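Glycerophosphodiester phosphodiesterase (Cytophaga hutchinsonii ATCC 33406, PDB 3CH0) is a member of the glycerophosphodiester phosphodiesterase family, enzymes built on a TIM-barrel fold. Local coordinates at residues R179-M184 / L193-E198; V197-K200 / K205-E208. One frame throughout, in Å; residues are numbered along the deposited sequence. Where two conformers were deposited one is given.

Interaction 1: R179-M184 / L193-E198; sequences RALEYM and LSYLVE. With EDO (1,2-ethanediol), chain D.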
ATOM      1  N   ARG A 179     -15.223  -4.627  -5.281  1.00  9.37           N
ATOM      2  CA  ARG A 179     -16.162  -5.074  -4.246  1.00  9.98           C
ATOM      3  C   ARG A 179     -15.787  -4.456  -2.920  1.00  8.87           C
ATOM      4  O   ARG A 179     -16.665  -4.125  -2.098  1.00 10.35           O
ATOM      5  CB  ARG A 179     -16.107  -6.581  -4.082  1.00 10.91           C
ATOM      6  CG  ARG A 179     -16.397  -7.418  -5.374  1.00 10.58           C
ATOM      7  CD  ARG A 179     -16.250  -8.906  -5.125  1.00 10.37           C
ATOM      8  NE  ARG A 179     -14.921  -9.204  -4.558  1.00 11.89           N
ATOM      9  CZ  ARG A 179     -14.614 -10.281  -3.856  1.00  9.69           C
ATOM     10  NH1 ARG A 179     -15.512 -11.229  -3.636  1.00 10.62           N
ATOM     11  NH2 ARG A 179     -13.402 -10.408  -3.314  1.00  9.46           N
ATOM     12  N   ALA A 180     -14.492  -4.421  -2.610  1.00 10.35           N
ATOM     13  CA  ALA A 180     -14.035  -3.840  -1.345  1.00 10.31           C
ATOM     14  C   ALA A 180     -14.322  -2.314  -1.377  1.00 11.10           C
ATOM     15  O   ALA A 180     -14.782  -1.735  -0.378  1.00 11.22           O
ATOM     16  CB  ALA A 180     -12.530  -4.083  -1.136  1.00 11.13           C
ATOM     17  N   LEU A 181     -14.119  -1.636  -2.530  1.00 10.98           N
ATOM     18  CA  LEU A 181     -14.431  -0.206  -2.614  1.00  9.42           C
ATOM     19  C   LEU A 181     -15.938   0.081  -2.420  1.00  9.74           C
ATOM     20  O   LEU A 181     -16.324   1.002  -1.737  1.00 12.68           O
ATOM     21  CB  LEU A 181     -13.882   0.383  -3.897  1.00 10.40           C
ATOM     22  CG  LEU A 181     -12.383   0.239  -4.103  1.00 12.75           C
ATOM     23  CD1 LEU A 181     -12.005   0.682  -5.532  1.00 12.06           C
ATOM     24  CD2 LEU A 181     -11.629   0.992  -3.004  1.00 11.06           C
ATOM     25  N   GLU A 182     -16.771  -0.750  -3.045  1.00 11.21           N
ATOM     26  CA  GLU A 182     -18.223  -0.562  -2.896  1.00 10.59           C
ATOM     27  C   GLU A 182     -18.651  -0.742  -1.449  1.00  9.63           C
ATOM     28  O   GLU A 182     -19.504   0.013  -0.911  1.00 11.94           O
ATOM     29  CB  GLU A 182     -19.014  -1.517  -3.797  1.00 12.01           C
ATOM     30  CG  GLU A 182     -18.848  -1.265  -5.277  1.00 12.47           C
ATOM     31  CD  GLU A 182     -19.492  -0.025  -5.835  1.00 14.07           C
ATOM     32  OE1 GLU A 182     -20.234   0.719  -5.130  1.00 15.64           O
ATOM     33  OE2 GLU A 182     -19.272   0.231  -7.063  1.00 15.08           O
ATOM     34  N   TYR A 183     -18.138  -1.787  -0.811  1.00 10.45           N
ATOM     35  CA  TYR A 183     -18.471  -2.095   0.590  1.00 10.74           C
ATOM     36  C   TYR A 183     -18.061  -0.942   1.491  1.00 12.49           C
ATOM     37  O   TYR A 183     -18.811  -0.447   2.354  1.00 13.43           O
ATOM     38  CB  TYR A 183     -17.794  -3.384   1.037  1.00 11.34           C
ATOM     39  CG  TYR A 183     -18.130  -3.719   2.464  1.00 10.98           C
ATOM     40  CD1 TYR A 183     -19.295  -4.375   2.761  1.00 11.48           C
ATOM     41  CD2 TYR A 183     -17.316  -3.293   3.508  1.00 11.13           C
ATOM     42  CE1 TYR A 183     -19.646  -4.674   4.066  1.00 11.53           C
ATOM     43  CE2 TYR A 183     -17.635  -3.614   4.835  1.00 12.58           C
ATOM     44  CZ  TYR A 183     -18.824  -4.294   5.117  1.00 15.10           C
ATOM     45  OH  TYR A 183     -19.205  -4.614   6.409  1.00 13.28           O
HETATM   46  N   MSE A 184     -16.810  -0.501   1.339  1.00 10.34           N
HETATM   47  CA  MSE A 184     -16.322   0.643   2.112  1.00  8.22           C
HETATM   48  C   MSE A 184     -17.146   1.894   1.915  1.00 10.92           C
HETATM   49  O   MSE A 184     -17.491   2.603   2.875  1.00 13.37           O
HETATM   50  CB  MSE A 184     -14.883   0.995   1.730  1.00 10.24           C
HETATM   51  CG  MSE A 184     -13.835  -0.015   2.097  1.00 10.80           C
HETATM   52 SE   MSE A 184     -13.583  -0.178   4.019  0.75 11.82          SE
HETATM   53  CE  MSE A 184     -13.068   1.629   4.385  1.00 14.33           C
ATOM     54  N   LEU A 193     -11.425   6.826  -0.357  1.00 11.79           N
ATOM     55  CA  LEU A 193     -11.042   5.649  -1.116  1.00  9.29           C
ATOM     56  C   LEU A 193     -10.165   6.021  -2.287  1.00 10.00           C
ATOM     57  O   LEU A 193     -10.368   7.040  -2.963  1.00 10.82           O
ATOM     58  CB  LEU A 193     -12.286   4.913  -1.578  1.00 11.02           C
ATOM     59  CG  LEU A 193     -13.257   4.473  -0.499  1.00 10.86           C
ATOM     60  CD1 LEU A 193     -14.448   3.738  -1.141  1.00 11.75           C
ATOM     61  CD2 LEU A 193     -12.571   3.572   0.543  1.00 10.68           C
ATOM     62  N   SER A 194      -9.220   5.119  -2.579  1.00  9.19           N
ATOM     63  CA  SER A 194      -8.439   5.164  -3.753  1.00  9.44           C
ATOM     64  C   SER A 194      -8.641   3.916  -4.627  1.00  8.86           C
ATOM     65  O   SER A 194      -8.533   2.758  -4.163  1.00 10.53           O
ATOM     66  CB  SER A 194      -6.955   5.250  -3.369  1.00  9.96           C
ATOM     67  OG  SER A 194      -6.130   5.135  -4.559  1.00 10.63           O
ATOM     68  N   TYR A 195      -8.932   4.168  -5.916  1.00 10.00           N
ATOM     69  CA  TYR A 195      -9.175   3.142  -6.861  1.00  9.49           C
ATOM     70  C   TYR A 195      -7.907   2.829  -7.670  1.00  7.47           C
ATOM     71  O   TYR A 195      -7.403   3.638  -8.445  1.00 10.24           O
ATOM     72  CB  TYR A 195     -10.260   3.688  -7.817  1.00 11.75           C
ATOM     73  CG  TYR A 195     -10.694   2.840  -8.961  1.00 10.85           C
ATOM     74  CD1 TYR A 195     -10.742   1.450  -8.864  1.00 10.65           C
ATOM     75  CD2 TYR A 195     -11.246   3.445 -10.084  1.00 10.63           C
ATOM     76  CE1 TYR A 195     -11.231   0.670  -9.923  1.00 10.21           C
ATOM     77  CE2 TYR A 195     -11.732   2.708 -11.126  1.00 10.27           C
ATOM     78  CZ  TYR A 195     -11.748   1.336 -11.048  1.00 10.78           C
ATOM     79  OH  TYR A 195     -12.249   0.519 -12.065  1.00 13.99           O
ATOM     80  N   LEU A 196      -7.371   1.649  -7.385  1.00  7.75           N
ATOM     81  CA  LEU A 196      -6.203   1.133  -8.050  1.00  7.80           C
ATOM     82  C   LEU A 196      -6.601   0.497  -9.368  1.00  8.38           C
ATOM     83  O   LEU A 196      -7.523  -0.317  -9.432  1.00 10.79           O
ATOM     84  CB  LEU A 196      -5.476   0.101  -7.199  1.00  8.20           C
ATOM     85  CG  LEU A 196      -4.789   0.627  -5.959  1.00  8.49           C
ATOM     86  CD1 LEU A 196      -4.379  -0.475  -4.962  1.00 10.54           C
ATOM     87  CD2 LEU A 196      -3.555   1.422  -6.419  1.00 10.64           C
ATOM     88  N   VAL A 197      -5.875   0.890 -10.420  1.00  8.66           N
ATOM     89  CA  VAL A 197      -6.138   0.458 -11.789  1.00  9.71           C
ATOM     90  C   VAL A 197      -4.851   0.024 -12.452  1.00 11.51           C
ATOM     91  O   VAL A 197      -3.862   0.730 -12.451  1.00 10.14           O
ATOM     92  CB  VAL A 197      -6.817   1.574 -12.625  1.00 12.56           C
ATOM     93  CG1 VAL A 197      -6.885   1.116 -14.132  1.00 12.98           C
ATOM     94  CG2 VAL A 197      -8.160   1.889 -11.975  1.00 12.45           C
ATOM     95  N   GLU A 198      -4.889  -1.164 -13.040  1.00 11.13           N
ATOM     96  CA  GLU A 198      -3.720  -1.657 -13.820  1.00 13.00           C
ATOM     97  C   GLU A 198      -4.051  -2.218 -15.214  1.00 12.29           C
ATOM     98  O   GLU A 198      -3.158  -2.742 -15.854  1.00 16.91           O
ATOM     99  CB  GLU A 198      -2.913  -2.676 -13.008  1.00 13.29           C
ATOM    100  CG  GLU A 198      -3.577  -3.948 -12.748  1.00 16.50           C
ATOM    101  CD  GLU A 198      -2.690  -4.913 -11.974  1.00 24.80           C
ATOM    102  OE1 GLU A 198      -1.468  -4.642 -11.827  1.00 29.11           O
ATOM    103  OE2 GLU A 198      -3.250  -5.934 -11.528  1.00 36.21           O
TER
HETATM  104  C1  EDO D 274      -0.491  -1.452 -17.248  1.00 26.48           C
HETATM  105  O1  EDO D 274      -1.492  -2.232 -17.925  1.00 20.40           O
HETATM  106  C2  EDO D 274       0.811  -2.222 -17.203  1.00 25.97           C
HETATM  107  O2  EDO D 274       1.930  -1.462 -16.794  1.00 28.06           O

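Interaction 2: V197-K200 / K205-E208; sequences VETK and KQLE. With EDO (1,2-ethanediol), chain D; EDO (1,2-ethanediol), chain F; EDO (1,2-ethanediol), chain R.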
ATOM      1  N   VAL A 197      -5.875   0.890 -10.420  1.00  8.66           N
ATOM      2  CA  VAL A 197      -6.138   0.458 -11.789  1.00  9.71           C
ATOM      3  C   VAL A 197      -4.851   0.024 -12.452  1.00 11.51           C
ATOM      4  O   VAL A 197      -3.862   0.730 -12.451  1.00 10.14           O
ATOM      5  CB  VAL A 197      -6.817   1.574 -12.625  1.00 12.56           C
ATOM      6  CG1 VAL A 197      -6.885   1.116 -14.132  1.00 12.98           C
ATOM      7  CG2 VAL A 197      -8.160   1.889 -11.975  1.00 12.45           C
ATOM      8  N   GLU A 198      -4.889  -1.164 -13.040  1.00 11.13           N
ATOM      9  CA  GLU A 198      -3.720  -1.657 -13.820  1.00 13.00           C
ATOM     10  C   GLU A 198      -4.051  -2.218 -15.214  1.00 12.29           C
ATOM     11  O   GLU A 198      -3.158  -2.742 -15.854  1.00 16.91           O
ATOM     12  CB  GLU A 198      -2.913  -2.676 -13.008  1.00 13.29           C
ATOM     13  CG  GLU A 198      -3.577  -3.948 -12.748  1.00 16.50           C
ATOM     14  CD  GLU A 198      -2.690  -4.913 -11.974  1.00 24.80           C
ATOM     15  OE1 GLU A 198      -1.468  -4.642 -11.827  1.00 29.11           O
ATOM     16  OE2 GLU A 198      -3.250  -5.934 -11.528  1.00 36.21           O
ATOM     17  N   THR A 199      -5.297  -2.152 -15.648  1.00 13.08           N
ATOM     18  CA  THR A 199      -5.712  -2.774 -16.905  1.00 11.26           C
ATOM     19  C   THR A 199      -5.821  -1.677 -17.963  1.00 12.93           C
ATOM     20  O   THR A 199      -5.972  -0.503 -17.690  1.00 12.98           O
ATOM     21  CB  THR A 199      -7.059  -3.507 -16.723  1.00 14.97           C
ATOM     22  OG1 THR A 199      -7.977  -2.596 -16.130  1.00 15.92           O
ATOM     23  CG2 THR A 199      -6.893  -4.703 -15.828  1.00 14.48           C
ATOM     24  N   LYS A 200      -5.782  -2.134 -19.205  1.00 13.04           N
ATOM     25  CA  LYS A 200      -6.095  -1.318 -20.345  1.00 13.34           C
ATOM     26  C   LYS A 200      -7.560  -0.869 -20.273  1.00 12.62           C
ATOM     27  O   LYS A 200      -8.466  -1.637 -19.989  1.00 15.76           O
ATOM     28  CB  LYS A 200      -5.804  -2.118 -21.632  1.00 12.59           C
ATOM     29  CG  LYS A 200      -6.067  -1.350 -22.880  1.00 16.71           C
ATOM     30  CD  LYS A 200      -5.510  -2.052 -24.104  1.00 19.61           C
ATOM     31  CE  LYS A 200      -5.487  -1.109 -25.324  1.00 23.15           C
ATOM     32  NZ  LYS A 200      -6.868  -0.930 -25.779  1.00 33.85           N
ATOM     33  N   LYS A 205     -14.327   4.010 -19.041  0.50 12.92           N
ATOM     34  CA  LYS A 205     -14.630   2.589 -18.844  0.50 13.60           C
ATOM     35  C   LYS A 205     -14.093   2.025 -17.491  0.50 13.74           C
ATOM     36  O   LYS A 205     -14.644   1.053 -16.957  0.50 13.65           O
ATOM     37  CB  LYS A 205     -14.138   1.720 -20.008  0.50 14.09           C
ATOM     38  CG  LYS A 205     -14.901   1.884 -21.330  0.50 18.81           C
ATOM     39  CD  LYS A 205     -16.295   1.275 -21.295  0.50 20.47           C
ATOM     40  CE  LYS A 205     -16.936   1.277 -22.695  0.50 24.48           C
ATOM     41  NZ  LYS A 205     -16.040   0.673 -23.739  0.50 28.76           N
ATOM     42  N   GLN A 206     -13.016   2.608 -16.972  1.00 14.69           N
ATOM     43  CA  GLN A 206     -12.533   2.212 -15.649  1.00 12.12           C
ATOM     44  C   GLN A 206     -13.513   2.744 -14.588  1.00 12.00           C
ATOM     45  O   GLN A 206     -13.846   2.037 -13.668  1.00 12.81           O
ATOM     46  CB  GLN A 206     -11.108   2.733 -15.367  1.00 12.08           C
ATOM     47  CG  GLN A 206     -10.031   2.159 -16.316  1.00 13.00           C
ATOM     48  CD  GLN A 206      -9.833   0.648 -16.226  1.00 14.70           C
ATOM     49  OE1 GLN A 206     -10.537  -0.059 -15.509  1.00 13.92           O
ATOM     50  NE2 GLN A 206      -8.803   0.162 -16.879  1.00 12.64           N
ATOM     51  N   LEU A 207     -13.934   3.999 -14.720  1.00 12.38           N
ATOM     52  CA  LEU A 207     -14.773   4.583 -13.715  1.00 12.94           C
ATOM     53  C   LEU A 207     -16.172   3.984 -13.710  1.00 13.97           C
ATOM     54  O   LEU A 207     -16.808   3.941 -12.649  1.00 13.94           O
ATOM     55  CB  LEU A 207     -14.833   6.100 -13.878  1.00 12.69           C
ATOM     56  CG  LEU A 207     -13.545   6.889 -13.626  1.00 15.28           C
ATOM     57  CD1 LEU A 207     -13.647   8.374 -13.947  1.00 15.22           C
ATOM     58  CD2 LEU A 207     -13.034   6.679 -12.193  1.00 13.85           C
ATOM     59  N   GLU A 208     -16.621   3.468 -14.854  1.00 14.63           N
ATOM     60  CA  GLU A 208     -17.930   2.819 -14.918  1.00 16.11           C
ATOM     61  C   GLU A 208     -17.999   1.508 -14.143  1.00 15.09           C
ATOM     62  O   GLU A 208     -19.101   0.989 -13.876  1.00 17.86           O
ATOM     63  CB  GLU A 208     -18.371   2.612 -16.382  1.00 17.56           C
ATOM     64  CG  GLU A 208     -18.801   3.903 -17.010  1.00 23.11           C
ATOM     65  CD  GLU A 208     -19.044   3.831 -18.511  1.00 24.24           C
ATOM     66  OE1 GLU A 208     -18.825   2.760 -19.118  1.00 31.61           O
ATOM     67  OE2 GLU A 208     -19.456   4.891 -19.037  1.00 29.60           O
TER
HETATM   68  C1  EDO D 274      -0.491  -1.452 -17.248  1.00 26.48           C
HETATM   69  O1  EDO D 274      -1.492  -2.232 -17.925  1.00 20.40           O
HETATM   70  C2  EDO D 274       0.811  -2.222 -17.203  1.00 25.97           C
HETATM   71  O2  EDO D 274       1.930  -1.462 -16.794  1.00 28.06           O
HETATM   72  C1  EDO F 276     -20.493   7.314 -11.355  1.00 52.14           C
HETATM   73  O1  EDO F 276     -20.255   8.040 -10.138  1.00 51.43           O
HETATM   74  C2  EDO F 276     -19.749   5.985 -11.307  1.00 48.20           C
HETATM   75  O2  EDO F 276     -19.786   5.250 -12.541  1.00 46.76           O
HETATM   76  C1  EDO R 288     -21.104  -0.183 -10.921  1.00 41.99           C
HETATM   77  O1  EDO R 288     -22.418   0.380 -10.971  1.00 43.15           O
HETATM   78  C2  EDO R 288     -21.055  -1.559 -11.575  1.00 46.99           C
HETATM   79  O2  EDO R 288     -20.572  -1.456 -12.920  1.00 52.60           O

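Interaction 1: R179-M184 / L193-E198
L181 and L193 meet where helix 178-187 lies back over strand 192-197. The two belong to a beta-alpha-beta unit of the TIM barrel: strand 171-175, this helix, then strand 192-197, with both strands paired in parallel. The helix runs almost opposite to the strand that follows it. The short axes approach to 9.5 Å at 165°.

The tight part is apolar. L181 points at the strand, and its two methyls meet different residues. CD1 of L181 touches CD1 of Y195 at 3.6 Å. It comes obliquely to the ring, and the two side chains cross at about a right angle. CD2 of L181 instead lies over the backbone, 3.7 Å from O of S194. L193 replies from the strand. Its CG is anti to the carbonyl carbon (chi1 -57°), and the branched end reaches up to the helix. There CD1 of L193 sits 3.4 Å from O of L181. CD2 of L193 packs on CB of selenomethionine M184 at 3.7 Å. No hydrogen bond crosses between the segments, so the contact rests on packing alone. F212 and L173 also pack on L193.

R179, E182 and Y183 take no part in this packing. They are partly exposed and use partners elsewhere. R179 forms salt bridges with D144 and D177. E182 bonds to S211. Y183 bonds to D156 and packs on helix 151-164. Past the strand end, E198 is exposed, and its carbonyl O accepts a bond from an ethanediol.

Two neighbours hold the Y195 ring. Its OH bonds to O of Q206, and CG2 of V197 lies over one face, 3.6 Å above the plane at its centre.

Interaction 2: V197-K200 / K205-E208
A bend at chi2 (-63°) carries the Q206 amide to T199 and V197, with CG anti to the carbonyl carbon. T199 answers with chi1 at 52°. This sets OG1 between its own backbone N and carbonyl carbon, facing the amide. The contact closes a beta-alpha connection of the TIM barrel, where the chain leaves strand 192-197 and enters the short helix 203-207.

One hydrogen bond crosses the segments. NE2 of Q206 donates to OG1 of T199 over 3.0 Å. The bond is nearly straight, with an angle of 164° at the hydrogen, and OG1 lies close to the amide plane. Carbonyl O of T199 is just as near to NE2, but its angle is too poor for a bond. The other end of the amide has its own partner: OE1 of Q206 accepts a bond from NZ of K209. With a partner at each end, the amide should have little freedom to turn.

V197 supplies the apolar side. Its CG1 is anti to the backbone N and crosses the Q206 side chain at a slant, 3.6 Å from CD. The valine and the glutamine are both buried, and Y217 of strand 216-219 packs against both. T199 and K200, by contrast, are exposed. The bond thus joins a buried glutamine to an exposed threonine, and V197 packs on the same amide.

Ethanediols, probably from the crystallisation liquor, bind backbone carbonyls of both segments. One of them donates from O2 to O of E208 at 3.0 Å.

In the fold
Interaction 1 is the core contact and interaction 2 the more superficial one; their centres lie about 13 and 19 Å from the centre of the chain. All five touching residues of interaction 1 are buried, against two of four in interaction 2. The chemistry follows: methyl groups and a tyrosine ring, with no polar bond, in 179-184 / 193-198, while an amide-to-hydroxyl bond joins 197-200 to 205-208. Strand 192-197 serves both. It receives the helix before it in interaction 1 and leads to the helix after it in interaction 2. Y195 and Q206 tie the two contacts together.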